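Local structure of TipC2 (Streptococcus intermedius B196, 6DHX) at residues P18-D23 / N108-Q113; D114-K119 / Q185-M190. The protein is an immunity protein that probably protects its producer by recognising an antibacterial toxin exported through the type VII secretion system. All coordinates share one frame; numbering follows the deposited sequence.

Interaction 1: P18-D23 / N108-Q113; sequences PKNIFD and NKYTRQ. With SO4 (sulfate ion), chain D.
The phenol of Y110 is gripped at its oxygen by two side chains from the start of helix 21-32. N20 ND2 donates to Y110 OH at 2.9 Å, almost straight and within its own amide plane, while Y110 OH donates to D23 OD1 at 2.6 Å, meeting that oxygen from above the carboxylate plane. With CG anti to the backbone N (chi1 172°), the tyrosine ring heads for the first helical turn, where F22 CB lies over one face, 3.5 Å from the ring centroid, in a CH-pi contact; the two rings barely overlap. N20 is also the N-cap: its OD1 accepts from D23 N at 2.8 Å. R112 bends at chi2 and chi3, bringing NH1 to D23 OD1 in a salt bridge of 2.9 Å whose hydrogen bond is bent and weak; NH1 also bonds Q27 OE1, and NE and NH2 hold a sulfate ion. A water joins D23 OD1 to R112 O, and D23 OD2 accepts from K19 N and pairs with R115. The contact seats the start of helix 21-32 on the end of strand 102-111, with I90 of strand 89-99 and L117 of strand 116-127 packing against both F22 and Y110.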
loop_
_atom_site.group_PDB
_atom_site.type_symbol
_atom_site.label_atom_id
_atom_site.label_comp_id
_atom_site.label_asym_id
_atom_site.label_seq_id
_atom_site.Cartn_x
_atom_site.Cartn_y
_atom_site.Cartn_z
ATOM N N PRO A 18 4.093 17.702 7.198
ATOM C CA PRO A 18 4.573 16.336 6.966
ATOM C C PRO A 18 6.065 16.206 7.221
ATOM O O PRO A 18 6.853 17.092 6.895
ATOM C CB PRO A 18 4.259 16.091 5.485
ATOM C CG PRO A 18 3.117 17.100 5.197
ATOM C CD PRO A 18 3.434 18.278 6.010
ATOM N N LYS A 19 6.442 15.076 7.827
ATOM C CA LYS A 19 7.853 14.785 8.107
ATOM C C LYS A 19 8.437 13.777 7.118
ATOM O O LYS A 19 9.677 13.596 7.074
ATOM C CB LYS A 19 8.027 14.270 9.559
ATOM C CG LYS A 19 7.806 15.332 10.663
ATOM C CD LYS A 19 8.488 14.926 11.979
ATOM C CE LYS A 19 8.144 15.859 13.146
ATOM N NZ LYS A 19 9.106 15.658 14.331
ATOM N N ASN A 20 7.593 13.165 6.309
ATOM C CA ASN A 20 7.997 12.200 5.300
ATOM C C ASN A 20 6.897 12.105 4.243
ATOM O O ASN A 20 5.804 12.677 4.380
ATOM C CB ASN A 20 8.254 10.821 5.945
ATOM C CG ASN A 20 7.037 10.327 6.670
ATOM O OD1 ASN A 20 6.011 10.086 6.035
ATOM N ND2 ASN A 20 7.127 10.210 8.008
ATOM N N ILE A 21 7.175 11.318 3.196
ATOM C CA ILE A 21 6.278 11.273 2.056
ATOM C C ILE A 21 4.950 10.633 2.414
ATOM O O ILE A 21 3.920 10.967 1.805
ATOM C CB ILE A 21 6.949 10.537 0.869
ATOM C CG1 ILE A 21 6.135 10.736 -0.399
ATOM C CG2 ILE A 21 7.160 9.010 1.208
ATOM C CD1 ILE A 21 6.945 10.404 -1.689
ATOM N N PHE A 22 4.924 9.734 3.401
ATOM C CA PHE A 22 3.668 9.096 3.787
ATOM C C PHE A 22 2.785 10.073 4.560
ATOM O O PHE A 22 1.570 10.085 4.363
ATOM C CB PHE A 22 3.942 7.823 4.618
ATOM C CG PHE A 22 4.871 6.876 3.875
ATOM C CD1 PHE A 22 4.394 6.178 2.754
ATOM C CD2 PHE A 22 6.204 6.811 4.194
ATOM C CE1 PHE A 22 5.254 5.388 1.978
ATOM C CE2 PHE A 22 7.093 6.012 3.414
ATOM C CZ PHE A 22 6.598 5.306 2.310
ATOM N N ASP A 23 3.376 10.877 5.451
ATOM C CA ASP A 23 2.616 11.981 6.061
ATOM C C ASP A 23 2.022 12.879 4.981
ATOM O O ASP A 23 0.917 13.407 5.125
ATOM C CB ASP A 23 3.502 12.883 6.929
ATOM C CG ASP A 23 3.894 12.279 8.263
ATOM O OD1 ASP A 23 3.222 11.381 8.814
ATOM O OD2 ASP A 23 4.925 12.771 8.812
ATOM N N ASN A 108 2.141 -2.645 3.076
ATOM C CA ASN A 108 3.084 -1.616 3.511
ATOM C C ASN A 108 2.276 -0.584 4.260
ATOM O O ASN A 108 1.581 0.227 3.630
ATOM C CB ASN A 108 3.795 -0.985 2.330
ATOM C CG ASN A 108 4.355 -2.051 1.388
ATOM O OD1 ASN A 108 5.393 -2.646 1.710
ATOM N ND2 ASN A 108 3.661 -2.331 0.265
ATOM N N LYS A 109 2.329 -0.658 5.581
ATOM C CA LYS A 109 1.416 0.112 6.415
ATOM C C LYS A 109 2.196 1.206 7.133
ATOM O O LYS A 109 3.095 0.900 7.909
ATOM C CB LYS A 109 0.732 -0.804 7.429
ATOM C CG LYS A 109 -0.291 -0.026 8.279
ATOM C CD LYS A 109 -1.153 -1.050 9.039
ATOM C CE LYS A 109 -1.972 -0.462 10.184
ATOM N NZ LYS A 109 -2.754 -1.503 11.025
ATOM N N TYR A 110 1.819 2.467 6.901
ATOM C CA TYR A 110 2.456 3.584 7.574
ATOM C C TYR A 110 1.546 4.056 8.704
ATOM O O TYR A 110 0.437 4.548 8.445
ATOM C CB TYR A 110 2.729 4.715 6.594
ATOM C CG TYR A 110 3.210 5.949 7.313
ATOM C CD1 TYR A 110 4.543 6.029 7.740
ATOM C CD2 TYR A 110 2.343 7.010 7.577
ATOM C CE1 TYR A 110 4.996 7.147 8.390
ATOM C CE2 TYR A 110 2.786 8.161 8.229
ATOM C CZ TYR A 110 4.127 8.213 8.629
ATOM O OH TYR A 110 4.660 9.308 9.286
ATOM N N THR A 111 2.018 3.913 9.958
ATOM C CA THR A 111 1.236 4.256 11.132
ATOM C C THR A 111 1.620 5.675 11.548
ATOM O O THR A 111 2.806 5.983 11.698
ATOM C CB THR A 111 1.440 3.252 12.274
ATOM O OG1 THR A 111 2.815 2.773 12.333
ATOM C CG2 THR A 111 0.529 2.026 12.001
ATOM N N ARG A 112 0.615 6.541 11.641
ATOM C CA ARG A 112 0.844 7.965 11.896
ATOM C C ARG A 112 1.448 8.211 13.263
ATOM O O ARG A 112 2.293 9.103 13.420
ATOM C CB ARG A 112 -0.492 8.727 11.798
ATOM C CG ARG A 112 -0.911 8.890 10.316
ATOM C CD ARG A 112 -0.266 10.151 9.729
ATOM N NE ARG A 112 -0.823 11.384 10.296
ATOM C CZ ARG A 112 -0.398 12.601 9.970
ATOM N NH1 ARG A 112 0.634 12.728 9.117
ATOM N NH2 ARG A 112 -1.038 13.695 10.499
ATOM N N GLN A 113 0.992 7.486 14.274
ATOM C CA GLN A 113 1.342 7.872 15.639
ATOM C C GLN A 113 2.802 7.591 16.001
ATOM O O GLN A 113 3.295 8.210 16.950
ATOM C CB GLN A 113 0.424 7.221 16.682
ATOM C CG GLN A 113 -1.084 7.659 16.506
ATOM C CD GLN A 113 -1.234 9.172 16.338
ATOM O OE1 GLN A 113 -0.774 9.931 17.164
ATOM N NE2 GLN A 113 -1.814 9.595 15.236
HETATM S S SO4 D . -2.987 12.568 13.287
HETATM O O1 SO4 D . -2.428 11.360 12.708
HETATM O O2 SO4 D . -2.043 13.202 14.173
HETATM O O3 SO4 D . -4.213 12.202 13.977
HETATM O O4 SO4 D . -3.210 13.503 12.245
HETATM O O HOH W 1 2.232 11.275 11.650
#

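Interaction 2: D114-K119 / Q185-M190; sequences DRTLTK and QVTVKM
Strands 116-119 and 187-190 run parallel, their axes 4.6 Å apart at closest approach and their directions 14° apart, with T116 opposite T187 and each following residue paired in step. Four backbone hydrogen bonds zigzag between them: T187 N to R115 O, L117 N to T187 O (2.7 Å), K189 N to L117 O and K119 N to K189 O. T187 and K189 thus each use both N-H and C=O toward the same neighbour, as does L117 in return. CA-H...O contacts, such as T116 CA to T187 O at 3.2 Å, lie between these bonds.

On one face T116 and T187 stand side by side, and the extended chain of K189 passes obliquely over T116 CG2, its CD 4.1 Å from that methyl. A water receives a bond from K189 NZ and donates to T116 OG1, which itself donates to D114 O from above the carbonyl plane; a second water links D114 O with T187 OG1. On the face of L117 and K119, L117 CB meets CG2 of V186, which precedes the strand, at 4.0 Å. Further along, K119 and selenomethionine M190 lie alongside each other, pointing the same way. K119 CD packs 3.9 Å from V188 CG1; beyond it a bend at chi3 (66°) sets the direction of CE and NZ, and Y158 of helix 151-173 gives the ammonium a cation-pi partner. L117 also touches Y158, placing this face against that helix.

R115, with a positive phi of 42°, and T116 both face T111, forming a G1 beta bulge in the turn from strand 102-111. The carbonyl of R115 starts the ladder by which the short C-terminal strand 187-190 joins strand 116-127, a parallel pairing in an otherwise antiparallel sheet.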
loop_
_atom_site.group_PDB
_atom_site.type_symbol
_atom_site.label_atom_id
_atom_site.label_comp_id
_atom_site.label_asym_id
_atom_site.label_seq_id
_atom_site.Cartn_x
_atom_site.Cartn_y
_atom_site.Cartn_z
ATOM N N ASP A 114 3.502 6.724 15.264
ATOM C CA ASP A 114 4.900 6.430 15.545
ATOM C C ASP A 114 5.742 6.624 14.291
ATOM O O ASP A 114 6.916 6.188 14.257
ATOM C CB ASP A 114 5.050 5.014 16.120
ATOM C CG ASP A 114 4.516 3.942 15.174
ATOM O OD1 ASP A 114 4.102 4.278 14.042
ATOM O OD2 ASP A 114 4.524 2.756 15.579
ATOM N N ARG A 115 5.174 7.288 13.267
ATOM C CA ARG A 115 5.846 7.572 11.999
ATOM C C ARG A 115 6.639 6.367 11.509
ATOM O O ARG A 115 7.843 6.439 11.261
ATOM C CB ARG A 115 6.751 8.815 12.137
ATOM C CG ARG A 115 5.893 10.107 12.345
ATOM C CD ARG A 115 6.705 11.428 12.211
ATOM N NE ARG A 115 6.030 12.605 12.885
ATOM C CZ ARG A 115 5.015 13.321 12.373
ATOM N NH1 ARG A 115 4.518 14.343 13.059
ATOM N NH2 ARG A 115 4.471 13.035 11.185
ATOM N N THR A 116 5.967 5.222 11.425
ATOM C CA THR A 116 6.664 3.976 11.105
ATOM C C THR A 116 6.016 3.346 9.885
ATOM O O THR A 116 4.784 3.256 9.816
ATOM C CB THR A 116 6.607 3.008 12.307
ATOM O OG1 THR A 116 7.357 3.558 13.413
ATOM C CG2 THR A 116 7.245 1.639 11.928
ATOM N N LEU A 117 6.843 2.952 8.894
ATOM C CA LEU A 117 6.397 2.166 7.752
ATOM C C LEU A 117 6.785 0.706 8.013
ATOM O O LEU A 117 7.973 0.401 8.131
ATOM C CB LEU A 117 7.083 2.655 6.490
ATOM C CG LEU A 117 6.757 1.840 5.249
ATOM C CD1 LEU A 117 5.291 2.135 4.780
ATOM C CD2 LEU A 117 7.721 2.200 4.146
ATOM N N THR A 118 5.807 -0.179 8.053
ATOM C CA THR A 118 6.020 -1.609 8.296
ATOM C C THR A 118 5.674 -2.365 7.021
ATOM O O THR A 118 4.539 -2.290 6.537
ATOM C CB THR A 118 5.172 -2.073 9.486
ATOM O OG1 THR A 118 5.517 -1.302 10.653
ATOM C CG2 THR A 118 5.397 -3.557 9.805
ATOM N N LYS A 119 6.661 -3.091 6.464
ATOM C CA LYS A 119 6.497 -3.816 5.213
ATOM C C LYS A 119 6.353 -5.279 5.596
ATOM O O LYS A 119 7.143 -5.781 6.405
ATOM C CB LYS A 119 7.701 -3.608 4.278
ATOM C CG LYS A 119 7.895 -2.139 3.875
ATOM C CD LYS A 119 9.306 -1.632 3.520
ATOM C CE LYS A 119 9.883 -2.236 2.290
ATOM N NZ LYS A 119 11.208 -1.582 1.996
ATOM N N GLN A 185 11.753 11.594 7.215
ATOM C CA GLN A 185 11.977 11.103 8.574
ATOM C C GLN A 185 10.917 10.053 8.856
ATOM O O GLN A 185 9.767 10.390 9.155
ATOM C CB GLN A 185 11.890 12.256 9.574
ATOM C CG GLN A 185 13.172 13.049 9.687
ATOM C CD GLN A 185 13.122 14.091 10.816
ATOM O OE1 GLN A 185 12.110 14.754 11.013
ATOM N NE2 GLN A 185 14.223 14.229 11.557
ATOM N N VAL A 186 11.290 8.784 8.754
ATOM C CA VAL A 186 10.321 7.689 8.916
ATOM C C VAL A 186 11.102 6.453 9.339
ATOM O O VAL A 186 12.180 6.182 8.810
ATOM C CB VAL A 186 9.514 7.419 7.623
ATOM C CG1 VAL A 186 10.438 7.192 6.428
ATOM C CG2 VAL A 186 8.620 6.165 7.793
ATOM N N THR A 187 10.563 5.714 10.302
ATOM C CA THR A 187 11.188 4.468 10.730
ATOM C C THR A 187 10.675 3.365 9.816
ATOM O O THR A 187 9.463 3.227 9.636
ATOM C CB THR A 187 10.866 4.167 12.193
ATOM O OG1 THR A 187 11.482 5.163 13.057
ATOM C CG2 THR A 187 11.423 2.759 12.562
ATOM N N VAL A 188 11.577 2.600 9.189
ATOM C CA VAL A 188 11.140 1.581 8.224
ATOM C C VAL A 188 11.468 0.208 8.797
ATOM O O VAL A 188 12.619 -0.057 9.190
ATOM C CB VAL A 188 11.774 1.781 6.834
ATOM C CG1 VAL A 188 11.372 0.610 5.895
ATOM C CG2 VAL A 188 11.303 3.066 6.220
ATOM N N LYS A 189 10.450 -0.642 8.906
ATOM C CA LYS A 189 10.616 -1.994 9.448
ATOM C C LYS A 189 10.178 -2.983 8.380
ATOM O O LYS A 189 9.077 -2.876 7.854
ATOM C CB LYS A 189 9.799 -2.187 10.715
ATOM C CG LYS A 189 10.227 -1.252 11.827
ATOM C CD LYS A 189 9.485 -1.530 13.124
ATOM C CE LYS A 189 9.902 -0.532 14.207
ATOM N NZ LYS A 189 9.092 -0.690 15.449
HETATM N N MSE A 190 11.039 -3.941 8.060
HETATM C CA MSE A 190 10.758 -4.826 6.944
HETATM C C MSE A 190 10.765 -6.247 7.454
HETATM O O MSE A 190 11.758 -6.677 8.040
HETATM C CB MSE A 190 11.805 -4.599 5.860
HETATM C CG MSE A 190 11.843 -5.550 4.704
HETATM SE SE MSE A 190 12.933 -4.627 3.325
HETATM C CE MSE A 190 13.009 -2.987 4.134
HETATM O O HOH W 2 9.624 6.888 13.911
HETATM O O HOH W 3 8.306 2.225 15.550
#

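Overall arrangement
The two interactions are consecutive along the chain and their centres lie about 8 Å apart. Strands 102-111 and 116-127 are antiparallel neighbours, so the turn between them carries one side of each contact. R115 of interaction 2 bridges the two directly: besides its pairing with D23, its CG lies 3.4 Å from Y110 OH. N20 ND2 makes a further link by bonding Q185 O, while backbone bonding between K19 and Q185 joins the segments before helix 21-32 and strand 187-190. Farther along the two strands, N108 OD1 packs 3.3 Å from K119 CG. Together, 18-23/108-113 and 114-119/185-190 bring the N-terminal helix and the C-terminal strand to one hairpin.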